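Long-range contacts in CDP-glucose-4,6-dehydratase (Yersinia pseudotuberculosis, PDB 1RKX), which catalyses the dehydration of CDP-glucose to a 4-keto-6-deoxy sugar nucleotide, using a bound NAD cofactor: residues Q8-F13 with P81-H86; E258-G263 with C307-M312; H227-W232 with A269-N274. All coordinates share one frame; numbering follows the deposited sequence.

From the N terminus, contact 1 comes first. It joins Q8-F13 to P81-H86 and closes a loop of 67 residues, bringing strands 11-15 and 83-86 side by side in the middle of the seven-stranded parallel sheet. The other two contacts follow and cross each other. Contact 3 opens first, at H227-W232, and closes a 36-residue loop at A269-N274. It sets the edge strand 270-271 loosely beside the middle strand, 229-234, of a small mixed sheet. Contact 2 opens inside that loop and closes its own, of 43 residues, after it. It sets helix 308-314 against strand 259-261, the last strand of the large sheet. Contacts 1 and 2 thus reach the same sheet.

Contact 1 (Q8-F13 with P81-H86)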
ATOM      1  N   GLN C   8      -8.244  28.299  31.148  1.00 28.68           N
ATOM      2  CA  GLN C   8      -8.604  28.830  32.455  1.00 31.60           C
ATOM      3  C   GLN C   8      -9.718  28.013  33.110  1.00 31.86           C
ATOM      4  O   GLN C   8     -10.821  27.908  32.579  1.00 28.94           O
ATOM      5  CB  GLN C   8      -9.046  30.290  32.324  1.00 34.61           C
ATOM      6  CG  GLN C   8      -9.224  31.005  33.654  1.00 41.93           C
ATOM      7  CD  GLN C   8      -7.929  31.096  34.444  1.00 45.55           C
ATOM      8  OE1 GLN C   8      -6.913  31.575  33.940  1.00 47.71           O
ATOM      9  NE2 GLN C   8      -7.963  30.640  35.694  1.00 47.37           N
ATOM     10  N   GLY C   9      -9.414  27.425  34.264  1.00 30.56           N
ATOM     11  CA  GLY C   9     -10.409  26.647  34.983  1.00 33.67           C
ATOM     12  C   GLY C   9     -10.704  25.236  34.492  1.00 32.99           C
ATOM     13  O   GLY C   9     -11.527  24.545  35.094  1.00 35.86           O
ATOM     14  N   LYS C  10     -10.067  24.800  33.408  1.00 32.27           N
ATOM     15  CA  LYS C  10     -10.305  23.449  32.898  1.00 27.66           C
ATOM     16  C   LYS C  10      -9.684  22.416  33.827  1.00 24.22           C
ATOM     17  O   LYS C  10      -8.572  22.606  34.323  1.00 25.45           O
ATOM     18  CB  LYS C  10      -9.710  23.281  31.495  1.00 26.10           C
ATOM     19  CG  LYS C  10     -10.428  24.048  30.392  1.00 25.56           C
ATOM     20  CD  LYS C  10     -11.831  23.512  30.166  1.00 26.09           C
ATOM     21  CE  LYS C  10     -12.506  24.183  28.981  1.00 25.44           C
ATOM     22  NZ  LYS C  10     -12.637  25.664  29.169  1.00 26.94           N
ATOM     23  N   ARG C  11     -10.403  21.327  34.067  1.00 25.26           N
ATOM     24  CA  ARG C  11      -9.897  20.269  34.930  1.00 22.89           C
ATOM     25  C   ARG C  11      -9.131  19.297  34.033  1.00 23.48           C
ATOM     26  O   ARG C  11      -9.726  18.564  33.245  1.00 24.85           O
ATOM     27  CB  ARG C  11     -11.054  19.560  35.640  1.00 29.05           C
ATOM     28  CG  ARG C  11     -11.914  20.492  36.488  1.00 31.31           C
ATOM     29  CD  ARG C  11     -13.027  19.742  37.202  1.00 34.43           C
ATOM     30  NE  ARG C  11     -12.532  18.936  38.316  1.00 37.48           N
ATOM     31  CZ  ARG C  11     -12.052  19.435  39.451  1.00 39.20           C
ATOM     32  NH1 ARG C  11     -11.994  20.748  39.635  1.00 39.37           N
ATOM     33  NH2 ARG C  11     -11.631  18.620  40.413  1.00 39.14           N
ATOM     34  N   VAL C  12      -7.809  19.304  34.164  1.00 21.77           N
ATOM     35  CA  VAL C  12      -6.943  18.464  33.341  1.00 21.16           C
ATOM     36  C   VAL C  12      -6.191  17.418  34.160  1.00 21.25           C
ATOM     37  O   VAL C  12      -5.533  17.738  35.156  1.00 20.40           O
ATOM     38  CB  VAL C  12      -5.922  19.343  32.572  1.00 21.26           C
ATOM     39  CG1 VAL C  12      -5.158  18.504  31.548  1.00 17.73           C
ATOM     40  CG2 VAL C  12      -6.644  20.493  31.888  1.00 19.80           C
ATOM     41  N   PHE C  13      -6.293  16.166  33.721  1.00 20.59           N
ATOM     42  CA  PHE C  13      -5.644  15.041  34.384  1.00 20.69           C
ATOM     43  C   PHE C  13      -4.456  14.635  33.516  1.00 20.42           C
ATOM     44  O   PHE C  13      -4.618  14.367  32.329  1.00 21.21           O
ATOM     45  CB  PHE C  13      -6.633  13.878  34.501  1.00 21.38           C
ATOM     46  CG  PHE C  13      -6.140  12.735  35.351  1.00 22.06           C
ATOM     47  CD1 PHE C  13      -6.254  12.781  36.736  1.00 21.29           C
ATOM     48  CD2 PHE C  13      -5.588  11.600  34.762  1.00 21.84           C
ATOM     49  CE1 PHE C  13      -5.828  11.707  37.530  1.00 21.85           C
ATOM     50  CE2 PHE C  13      -5.157  10.521  35.542  1.00 20.94           C
ATOM     51  CZ  PHE C  13      -5.277  10.575  36.928  1.00 21.28           C
ATOM     52  N   PRO C  81     -12.019  14.827  35.564  1.00 23.77           N
ATOM     53  CA  PRO C  81     -11.389  15.662  34.534  1.00 23.70           C
ATOM     54  C   PRO C  81     -12.236  15.804  33.271  1.00 21.41           C
ATOM     55  O   PRO C  81     -13.050  14.938  32.959  1.00 22.57           O
ATOM     56  CB  PRO C  81     -10.085  14.919  34.255  1.00 22.81           C
ATOM     57  CG  PRO C  81     -10.526  13.488  34.361  1.00 23.20           C
ATOM     58  CD  PRO C  81     -11.363  13.510  35.642  1.00 23.68           C
ATOM     59  N   GLU C  82     -12.035  16.905  32.550  1.00 25.05           N
ATOM     60  CA  GLU C  82     -12.747  17.149  31.298  1.00 26.17           C
ATOM     61  C   GLU C  82     -11.754  16.861  30.179  1.00 24.09           C
ATOM     62  O   GLU C  82     -12.134  16.592  29.041  1.00 23.24           O
ATOM     63  CB  GLU C  82     -13.160  18.612  31.170  1.00 28.57           C
ATOM     64  CG  GLU C  82     -13.888  19.208  32.342  1.00 33.07           C
ATOM     65  CD  GLU C  82     -14.009  20.711  32.184  1.00 34.67           C
ATOM     66  OE1 GLU C  82     -14.712  21.146  31.244  1.00 31.73           O
ATOM     67  OE2 GLU C  82     -13.384  21.446  32.985  1.00 32.81           O
ATOM     68  N   ILE C  83     -10.474  16.949  30.518  1.00 22.09           N
ATOM     69  CA  ILE C  83      -9.405  16.716  29.560  1.00 21.99           C
ATOM     70  C   ILE C  83      -8.335  15.826  30.178  1.00 21.79           C
ATOM     71  O   ILE C  83      -7.926  16.028  31.327  1.00 21.55           O
ATOM     72  CB  ILE C  83      -8.756  18.047  29.120  1.00 23.58           C
ATOM     73  CG1 ILE C  83      -9.816  18.968  28.509  1.00 25.77           C
ATOM     74  CG2 ILE C  83      -7.652  17.778  28.096  1.00 23.74           C
ATOM     75  CD1 ILE C  83      -9.307  20.366  28.183  1.00 27.01           C
ATOM     76  N   VAL C  84      -7.874  14.847  29.406  1.00 20.44           N
ATOM     77  CA  VAL C  84      -6.856  13.927  29.879  1.00 20.99           C
ATOM     78  C   VAL C  84      -5.684  13.803  28.908  1.00 17.83           C
ATOM     79  O   VAL C  84      -5.881  13.653  27.704  1.00 19.70           O
ATOM     80  CB  VAL C  84      -7.430  12.509  30.085  1.00 19.34           C
ATOM     81  CG1 VAL C  84      -6.307  11.557  30.500  1.00 20.52           C
ATOM     82  CG2 VAL C  84      -8.536  12.532  31.134  1.00 20.94           C
ATOM     83  N   PHE C  85      -4.472  13.879  29.443  1.00 17.87           N
ATOM     84  CA  PHE C  85      -3.255  13.705  28.656  1.00 17.92           C
ATOM     85  C   PHE C  85      -2.556  12.492  29.258  1.00 18.72           C
ATOM     86  O   PHE C  85      -2.136  12.524  30.422  1.00 19.17           O
ATOM     87  CB  PHE C  85      -2.325  14.915  28.770  1.00 18.93           C
ATOM     88  CG  PHE C  85      -2.805  16.131  28.030  1.00 19.38           C
ATOM     89  CD1 PHE C  85      -3.537  17.118  28.687  1.00 19.65           C
ATOM     90  CD2 PHE C  85      -2.506  16.303  26.678  1.00 17.50           C
ATOM     91  CE1 PHE C  85      -3.963  18.266  28.007  1.00 18.16           C
ATOM     92  CE2 PHE C  85      -2.925  17.446  25.985  1.00 17.21           C
ATOM     93  CZ  PHE C  85      -3.656  18.431  26.653  1.00 18.26           C
ATOM     94  N   HIS C  86      -2.445  11.417  28.482  1.00 19.85           N
ATOM     95  CA  HIS C  86      -1.794  10.208  28.967  1.00 17.71           C
ATOM     96  C   HIS C  86      -0.352  10.163  28.485  1.00 18.41           C
ATOM     97  O   HIS C  86      -0.088   9.849  27.323  1.00 19.16           O
ATOM     98  CB  HIS C  86      -2.567   8.971  28.488  1.00 18.91           C
ATOM     99  CG  HIS C  86      -1.939   7.665  28.878  1.00 20.04           C
ATOM    100  ND1 HIS C  86      -1.502   7.398  30.158  1.00 20.27           N
ATOM    101  CD2 HIS C  86      -1.685   6.548  28.154  1.00 19.50           C
ATOM    102  CE1 HIS C  86      -1.004   6.174  30.206  1.00 20.44           C
ATOM    103  NE2 HIS C  86      -1.104   5.636  29.002  1.00 18.23           N
TER
HETATM  104  O   HOH W   1     -14.195  23.952  34.111  1.00 37.53           O
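P81 meets F13 just before strand 83-86 begins. P81 CB lies 3.6 Å from F13 CB, and I76 and F79 of helix 69-79 cover the same region. E82 then turns its carboxylate back to the other segment. E82 OE2 accepts R11 N at 3.2 Å, on its anti side and 33° out of the carboxylate plane. A water links the same OE2 to G9 O. The other oxygen, OE1, bonds Y250 of helix 236-251. Next, R11 O takes two donors, E82 N at 2.9 Å and the longer I83 N at 3.3 Å. From here the pairing is parallel. I83 O receives F13 N at 2.9 Å, and the CA of V12 also points its hydrogen at this oxygen. V84 CG2 packs near F13 CB. F85 N returns a bond to F13 O at 2.9 Å. With V12 CG1 anti to the backbone N (chi1 -171°), this methyl reaches the edge of the F85 ring, 3.6 Å from CD1. K10 and R11 send their charged ends to F6 O and F79 O. The contact thus has a polar entrance, where the E82 carboxylate rather than a backbone carbonyl of its segment accepts R11 N, and a buried apolar part held by regular backbone bonds.

Contact 2 (E258-G263 with C307-M312); sequences EGWNFG and CSKAKM
Strand 259-261 and helix 308-312 run nearly perpendicular, at 97°, with their axes 7.3 Å apart at closest approach. The CA of W260 is nearest that of A310, and N261 comes nearest to C307, the N-cap residue of the helix. A water joins the two backbones, bonded to N261 O and accepting from A310 N. K309 carries most of the contact. Its chain is extended, with CG anti to the backbone N (chi1 -171°), and it passes over one face of the W260 indole. K309 CE sits 3.9 Å from the centroid of the W260 six-membered ring, only 3° off the normal. K309 NZ lies 4.8 Å from that W260 centroid, in a cation-pi contact. K309 NZ bonds G259 O at 2.8 Å, in the carbonyl plane, and forms a salt bridge with E258 OE1, also at 2.8 Å, though the hydrogen bond there is weak. The buried ammonium is thus matched by a carboxylate, a carbonyl and a ring face. A310 meets both aromatics: A310 CB is 3.7 Å from F262 CE2, and its CA is at the W260 edge. C307 SG approaches G263 N at 3.1 Å, but this N has no hydrogen-bonding partner in the model. The indole N-H is used by Y256 O. K309 also packs on I142 of the second subunit. A helix crossing the edge strand of the Rossmann-type parallel sheet is consistent with the extended short-chain dehydrogenase/reductase fold.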
ATOM      1  N   GLU C 258      -8.454  11.106  16.033  1.00 19.32           N
ATOM      2  CA  GLU C 258      -7.650  10.212  15.203  1.00 21.16           C
ATOM      3  C   GLU C 258      -6.202  10.295  15.673  1.00 18.29           C
ATOM      4  O   GLU C 258      -5.923  10.800  16.760  1.00 17.23           O
ATOM      5  CB  GLU C 258      -7.706  10.641  13.732  1.00 24.06           C
ATOM      6  CG  GLU C 258      -8.979  11.350  13.320  1.00 30.95           C
ATOM      7  CD  GLU C 258      -8.981  11.750  11.859  1.00 32.63           C
ATOM      8  OE1 GLU C 258      -7.934  12.234  11.370  1.00 30.36           O
ATOM      9  OE2 GLU C 258     -10.032  11.589  11.202  1.00 34.57           O
ATOM     10  N   GLY C 259      -5.283   9.801  14.845  1.00 17.29           N
ATOM     11  CA  GLY C 259      -3.870   9.843  15.186  1.00 14.05           C
ATOM     12  C   GLY C 259      -3.206  11.054  14.550  1.00 15.62           C
ATOM     13  O   GLY C 259      -3.563  11.440  13.434  1.00 16.47           O
ATOM     14  N   TRP C 260      -2.227  11.642  15.238  1.00 14.80           N
ATOM     15  CA  TRP C 260      -1.550  12.838  14.739  1.00 15.74           C
ATOM     16  C   TRP C 260      -0.037  12.857  14.936  1.00 17.02           C
ATOM     17  O   TRP C 260       0.453  12.613  16.035  1.00 16.31           O
ATOM     18  CB  TRP C 260      -2.118  14.086  15.424  1.00 16.05           C
ATOM     19  CG  TRP C 260      -3.591  14.256  15.278  1.00 16.99           C
ATOM     20  CD1 TRP C 260      -4.566  13.613  15.985  1.00 17.26           C
ATOM     21  CD2 TRP C 260      -4.261  15.107  14.346  1.00 17.09           C
ATOM     22  NE1 TRP C 260      -5.807  14.013  15.550  1.00 17.57           N
ATOM     23  CE2 TRP C 260      -5.650  14.929  14.543  1.00 18.71           C
ATOM     24  CE3 TRP C 260      -3.825  16.003  13.360  1.00 19.21           C
ATOM     25  CZ2 TRP C 260      -6.611  15.616  13.789  1.00 17.81           C
ATOM     26  CZ3 TRP C 260      -4.779  16.690  12.605  1.00 20.32           C
ATOM     27  CH2 TRP C 260      -6.160  16.489  12.827  1.00 19.45           C
ATOM     28  N   ASN C 261       0.687  13.183  13.866  1.00 14.65           N
ATOM     29  CA  ASN C 261       2.146  13.284  13.886  1.00 17.84           C
ATOM     30  C   ASN C 261       2.593  14.710  14.215  1.00 17.92           C
ATOM     31  O   ASN C 261       2.029  15.677  13.700  1.00 17.39           O
ATOM     32  CB  ASN C 261       2.739  12.971  12.507  1.00 15.90           C
ATOM     33  CG  ASN C 261       2.708  11.500  12.150  1.00 16.76           C
ATOM     34  OD1 ASN C 261       2.880  11.148  10.983  1.00 22.09           O
ATOM     35  ND2 ASN C 261       2.514  10.638  13.133  1.00 15.89           N
ATOM     36  N   PHE C 262       3.623  14.837  15.042  1.00 16.94           N
ATOM     37  CA  PHE C 262       4.190  16.144  15.357  1.00 18.47           C
ATOM     38  C   PHE C 262       5.704  16.017  15.285  1.00 20.48           C
ATOM     39  O   PHE C 262       6.303  15.138  15.913  1.00 20.25           O
ATOM     40  CB  PHE C 262       3.755  16.647  16.741  1.00 18.76           C
ATOM     41  CG  PHE C 262       2.289  16.980  16.833  1.00 16.12           C
ATOM     42  CD1 PHE C 262       1.398  16.090  17.417  1.00 14.92           C
ATOM     43  CD2 PHE C 262       1.797  18.181  16.321  1.00 18.08           C
ATOM     44  CE1 PHE C 262       0.039  16.385  17.499  1.00 16.52           C
ATOM     45  CE2 PHE C 262       0.433  18.487  16.396  1.00 16.10           C
ATOM     46  CZ  PHE C 262      -0.443  17.592  16.984  1.00 16.54           C
ATOM     47  N   GLY C 263       6.320  16.887  14.497  1.00 19.75           N
ATOM     48  CA  GLY C 263       7.757  16.850  14.344  1.00 19.79           C
ATOM     49  C   GLY C 263       8.268  18.120  13.693  1.00 19.46           C
ATOM     50  O   GLY C 263       7.478  18.960  13.273  1.00 21.19           O
ATOM     51  N   CYS C 307       4.280  15.499   8.877  1.00 17.25           N
ATOM     52  CA  CYS C 307       3.314  16.215   9.707  1.00 19.75           C
ATOM     53  C   CYS C 307       2.386  17.132   8.921  1.00 17.45           C
ATOM     54  O   CYS C 307       1.983  18.187   9.416  1.00 17.35           O
ATOM     55  CB  CYS C 307       4.056  17.023  10.779  1.00 20.23           C
ATOM     56  SG  CYS C 307       5.084  15.999  11.850  1.00 22.71           S
ATOM     57  N   SER C 308       2.048  16.722   7.704  1.00 16.17           N
ATOM     58  CA  SER C 308       1.156  17.501   6.847  1.00 18.13           C
ATOM     59  C   SER C 308      -0.250  17.586   7.446  1.00 18.36           C
ATOM     60  O   SER C 308      -0.929  18.600   7.312  1.00 18.23           O
ATOM     61  CB  SER C 308       1.076  16.877   5.448  1.00 17.77           C
ATOM     62  OG  SER C 308       2.343  16.871   4.803  1.00 17.48           O
ATOM     63  N   LYS C 309      -0.679  16.516   8.108  1.00 18.21           N
ATOM     64  CA  LYS C 309      -2.009  16.470   8.712  1.00 19.65           C
ATOM     65  C   LYS C 309      -2.184  17.515   9.819  1.00 19.19           C
ATOM     66  O   LYS C 309      -3.156  18.268   9.820  1.00 19.59           O
ATOM     67  CB  LYS C 309      -2.268  15.072   9.266  1.00 18.27           C
ATOM     68  CG  LYS C 309      -3.688  14.818   9.724  1.00 21.08           C
ATOM     69  CD  LYS C 309      -3.781  13.404  10.287  1.00 21.78           C
ATOM     70  CE  LYS C 309      -5.155  13.069  10.784  1.00 23.36           C
ATOM     71  NZ  LYS C 309      -5.212  11.626  11.171  1.00 23.17           N
ATOM     72  N   ALA C 310      -1.247  17.549  10.762  1.00 19.38           N
ATOM     73  CA  ALA C 310      -1.289  18.516  11.858  1.00 21.14           C
ATOM     74  C   ALA C 310      -1.276  19.943  11.296  1.00 21.93           C
ATOM     75  O   ALA C 310      -2.002  20.824  11.766  1.00 22.45           O
ATOM     76  CB  ALA C 310      -0.085  18.314  12.774  1.00 20.42           C
ATOM     77  N   LYS C 311      -0.436  20.166  10.293  1.00 25.24           N
ATOM     78  CA  LYS C 311      -0.327  21.483   9.678  1.00 25.38           C
ATOM     79  C   LYS C 311      -1.626  21.915   9.000  1.00 26.34           C
ATOM     80  O   LYS C 311      -2.132  23.006   9.252  1.00 25.66           O
ATOM     81  CB  LYS C 311       0.805  21.490   8.649  1.00 26.28           C
ATOM     82  CG  LYS C 311       0.892  22.781   7.851  1.00 31.18           C
ATOM     83  CD  LYS C 311       1.987  22.722   6.796  1.00 33.77           C
ATOM     84  CE  LYS C 311       2.023  24.013   5.989  1.00 35.71           C
ATOM     85  NZ  LYS C 311       3.199  24.071   5.082  1.00 36.13           N
ATOM     86  N   MET C 312      -2.157  21.044   8.150  1.00 28.23           N
ATOM     87  CA  MET C 312      -3.377  21.315   7.396  1.00 34.53           C
ATOM     88  C   MET C 312      -4.675  21.332   8.200  1.00 34.37           C
ATOM     89  O   MET C 312      -5.485  22.244   8.057  1.00 34.71           O
ATOM     90  CB  MET C 312      -3.524  20.290   6.266  1.00 40.60           C
ATOM     91  CG  MET C 312      -2.372  20.254   5.278  1.00 49.82           C
ATOM     92  SD  MET C 312      -2.324  21.692   4.199  1.00 56.72           S
ATOM     93  CE  MET C 312      -1.032  22.667   4.979  1.00 58.10           C
TER
HETATM   94  O   HOH W   2       0.536  15.568  11.273  1.00 16.40           O

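Contact 3 (H227-W232 with A269-N274)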
ATOM      1  N   HIS C 227      27.839  11.869  12.271  1.00 32.26           N
ATOM      2  CA  HIS C 227      26.914  12.044  11.155  1.00 33.41           C
ATOM      3  C   HIS C 227      25.478  11.675  11.489  1.00 29.43           C
ATOM      4  O   HIS C 227      24.575  11.890  10.680  1.00 29.43           O
ATOM      5  CB  HIS C 227      27.374  11.207   9.965  1.00 37.77           C
ATOM      6  CG  HIS C 227      28.769  11.509   9.523  1.00 42.72           C
ATOM      7  ND1 HIS C 227      29.147  12.746   9.051  1.00 45.74           N
ATOM      8  CD2 HIS C 227      29.879  10.736   9.488  1.00 45.15           C
ATOM      9  CE1 HIS C 227      30.431  12.722   8.740  1.00 46.91           C
ATOM     10  NE2 HIS C 227      30.899  11.513   8.996  1.00 45.91           N
ATOM     11  N   ALA C 228      25.272  11.110  12.673  1.00 28.02           N
ATOM     12  CA  ALA C 228      23.938  10.700  13.094  1.00 28.12           C
ATOM     13  C   ALA C 228      22.967  11.868  13.020  1.00 28.49           C
ATOM     14  O   ALA C 228      23.250  12.959  13.519  1.00 26.27           O
ATOM     15  CB  ALA C 228      23.983  10.132  14.515  1.00 26.95           C
ATOM     16  N   ILE C 229      21.823  11.627  12.386  1.00 28.17           N
ATOM     17  CA  ILE C 229      20.791  12.645  12.231  1.00 29.20           C
ATOM     18  C   ILE C 229      19.479  12.179  12.844  1.00 28.84           C
ATOM     19  O   ILE C 229      19.078  11.022  12.690  1.00 29.16           O
ATOM     20  CB  ILE C 229      20.543  12.968  10.743  1.00 30.93           C
ATOM     21  CG1 ILE C 229      21.790  13.602  10.132  1.00 31.76           C
ATOM     22  CG2 ILE C 229      19.346  13.901  10.601  1.00 29.67           C
ATOM     23  CD1 ILE C 229      21.678  13.846   8.642  1.00 32.67           C
ATOM     24  N   ARG C 230      18.814  13.090  13.543  1.00 29.75           N
ATOM     25  CA  ARG C 230      17.538  12.799  14.179  1.00 27.26           C
ATOM     26  C   ARG C 230      16.719  14.086  14.107  1.00 26.34           C
ATOM     27  O   ARG C 230      17.269  15.183  14.230  1.00 25.90           O
ATOM     28  CB  ARG C 230      17.754  12.406  15.643  1.00 29.84           C
ATOM     29  CG  ARG C 230      18.639  11.178  15.863  1.00 33.83           C
ATOM     30  CD  ARG C 230      17.867   9.885  15.658  1.00 35.26           C
ATOM     31  NE  ARG C 230      18.690   8.701  15.912  1.00 37.26           N
ATOM     32  CZ  ARG C 230      19.597   8.214  15.067  1.00 37.33           C
ATOM     33  NH1 ARG C 230      19.811   8.801  13.895  1.00 36.16           N
ATOM     34  NH2 ARG C 230      20.293   7.134  15.398  1.00 35.98           N
ATOM     35  N   PRO C 231      15.403  13.974  13.870  1.00 27.58           N
ATOM     36  CA  PRO C 231      14.587  15.187  13.801  1.00 27.52           C
ATOM     37  C   PRO C 231      14.357  15.780  15.191  1.00 23.48           C
ATOM     38  O   PRO C 231      13.260  15.706  15.741  1.00 23.39           O
ATOM     39  CB  PRO C 231      13.301  14.701  13.136  1.00 26.38           C
ATOM     40  CG  PRO C 231      13.208  13.279  13.570  1.00 29.38           C
ATOM     41  CD  PRO C 231      14.630  12.788  13.461  1.00 26.18           C
ATOM     42  N   TRP C 232      15.410  16.368  15.753  1.00 21.91           N
ATOM     43  CA  TRP C 232      15.335  16.972  17.078  1.00 23.58           C
ATOM     44  C   TRP C 232      14.345  18.134  17.128  1.00 21.88           C
ATOM     45  O   TRP C 232      14.201  18.889  16.167  1.00 21.51           O
ATOM     46  CB  TRP C 232      16.715  17.477  17.513  1.00 25.54           C
ATOM     47  CG  TRP C 232      17.775  16.422  17.520  1.00 28.42           C
ATOM     48  CD1 TRP C 232      18.828  16.310  16.657  1.00 29.08           C
ATOM     49  CD2 TRP C 232      17.877  15.320  18.426  1.00 29.33           C
ATOM     50  NE1 TRP C 232      19.582  15.206  16.973  1.00 30.93           N
ATOM     51  CE2 TRP C 232      19.020  14.580  18.055  1.00 29.69           C
ATOM     52  CE3 TRP C 232      17.112  14.887  19.518  1.00 30.22           C
ATOM     53  CZ2 TRP C 232      19.419  13.425  18.738  1.00 31.45           C
ATOM     54  CZ3 TRP C 232      17.508  13.737  20.201  1.00 30.76           C
ATOM     55  CH2 TRP C 232      18.654  13.020  19.806  1.00 30.97           C
ATOM     56  N   ALA C 269      16.829  19.318   9.790  1.00 40.00           N
ATOM     57  CA  ALA C 269      17.647  18.140  10.077  1.00 34.90           C
ATOM     58  C   ALA C 269      19.129  18.474  10.169  1.00 33.44           C
ATOM     59  O   ALA C 269      19.739  18.914   9.195  1.00 31.92           O
ATOM     60  CB  ALA C 269      17.419  17.075   9.017  1.00 34.85           C
ATOM     61  N   THR C 270      19.702  18.241  11.343  1.00 32.37           N
ATOM     62  CA  THR C 270      21.108  18.539  11.587  1.00 34.36           C
ATOM     63  C   THR C 270      21.833  17.367  12.241  1.00 34.26           C
ATOM     64  O   THR C 270      21.336  16.781  13.202  1.00 33.38           O
ATOM     65  CB  THR C 270      21.239  19.765  12.515  1.00 33.45           C
ATOM     66  OG1 THR C 270      20.427  20.837  12.013  1.00 32.71           O
ATOM     67  CG2 THR C 270      22.687  20.216  12.604  1.00 32.88           C
ATOM     68  N   PRO C 271      23.024  17.010  11.727  1.00 35.16           N
ATOM     69  CA  PRO C 271      23.798  15.899  12.293  1.00 35.58           C
ATOM     70  C   PRO C 271      24.265  16.247  13.706  1.00 35.52           C
ATOM     71  O   PRO C 271      24.132  17.393  14.136  1.00 35.86           O
ATOM     72  CB  PRO C 271      24.955  15.752  11.306  1.00 37.40           C
ATOM     73  CG  PRO C 271      25.162  17.155  10.831  1.00 37.59           C
ATOM     74  CD  PRO C 271      23.744  17.627  10.599  1.00 36.22           C
ATOM     75  N   VAL C 272      24.814  15.271  14.424  1.00 34.75           N
ATOM     76  CA  VAL C 272      25.254  15.511  15.792  1.00 35.42           C
ATOM     77  C   VAL C 272      26.506  16.370  15.930  1.00 33.80           C
ATOM     78  O   VAL C 272      26.585  17.206  16.831  1.00 33.22           O
ATOM     79  CB  VAL C 272      25.479  14.186  16.555  1.00 35.01           C
ATOM     80  CG1 VAL C 272      24.223  13.344  16.508  1.00 35.82           C
ATOM     81  CG2 VAL C 272      26.646  13.438  15.968  1.00 38.41           C
ATOM     82  N   LYS C 273      27.485  16.173  15.054  1.00 36.30           N
ATOM     83  CA  LYS C 273      28.710  16.963  15.133  1.00 39.85           C
ATOM     84  C   LYS C 273      28.361  18.447  15.133  1.00 37.09           C
ATOM     85  O   LYS C 273      28.887  19.219  15.935  1.00 34.24           O
ATOM     86  CB  LYS C 273      29.639  16.651  13.954  1.00 45.41           C
ATOM     87  CG  LYS C 273      31.019  17.290  14.083  1.00 55.56           C
ATOM     88  CD  LYS C 273      31.940  16.912  12.930  1.00 61.76           C
ATOM     89  CE  LYS C 273      31.489  17.530  11.615  1.00 64.25           C
ATOM     90  NZ  LYS C 273      31.561  19.018  11.641  1.00 64.83           N
ATOM     91  N   ASN C 274      27.463  18.839  14.235  1.00 38.90           N
ATOM     92  CA  ASN C 274      27.042  20.230  14.136  1.00 44.29           C
ATOM     93  C   ASN C 274      26.369  20.666  15.432  1.00 40.05           C
ATOM     94  O   ASN C 274      26.616  21.763  15.931  1.00 36.88           O
ATOM     95  CB  ASN C 274      26.072  20.405  12.967  1.00 56.18           C
ATOM     96  CG  ASN C 274      25.724  21.861  12.707  1.00 70.53           C
ATOM     97  OD1 ASN C 274      24.936  22.173  11.815  1.00 79.40           O
ATOM     98  ND2 ASN C 274      26.315  22.762  13.486  1.00 78.88           N
TER
HETATM   99  O   HOH W   3      21.394  14.632  14.980  1.00 30.94           O
HETATM  100  O   HOH W   4      18.277  17.788  13.563  1.00 25.96           O
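I229 reaches P271 through CG1, which lies anti to the carbonyl carbon (chi1 -65°) and stands 3.7 Å from P271 CA. I229 CG2, anti to the backbone N, turns instead to A269 CB at 4.0 Å. V272 CG1 is also anti to the carbonyl carbon (chi1 -55°), which leaves CG2 between the backbone N and the carbonyl carbon. V272 CG1 lies 3.8 Å from A228 CB. Direct backbone bonding is slight. V272 N, in the first turn of helix 272-283, reaches A228 O at 2.9 Å, but the bond is bent (125°) and weak. P271 CA also directs its hydrogen at this oxygen. Waters do much of the rest. One donates to A228 O and T270 O and accepts from W232 NE1 at 2.8 Å, lying in plane at the indole edge; its bond from R230 N is weak. A second receives T270 N at 2.7 Å and is bonded to R230 O. R230 CB lies over one face of the same indole. R230 NH1 donates to I229 O at 2.6 Å from above the carbonyl plane, and also forms a salt bridge with E299. L322 also packs on W232, whose side chain comes about 6 Å from the bound NAD. The chemistry implies two backbones joined mainly through waters and one weak bond, with small apolar groups filling in beside I229 and P271.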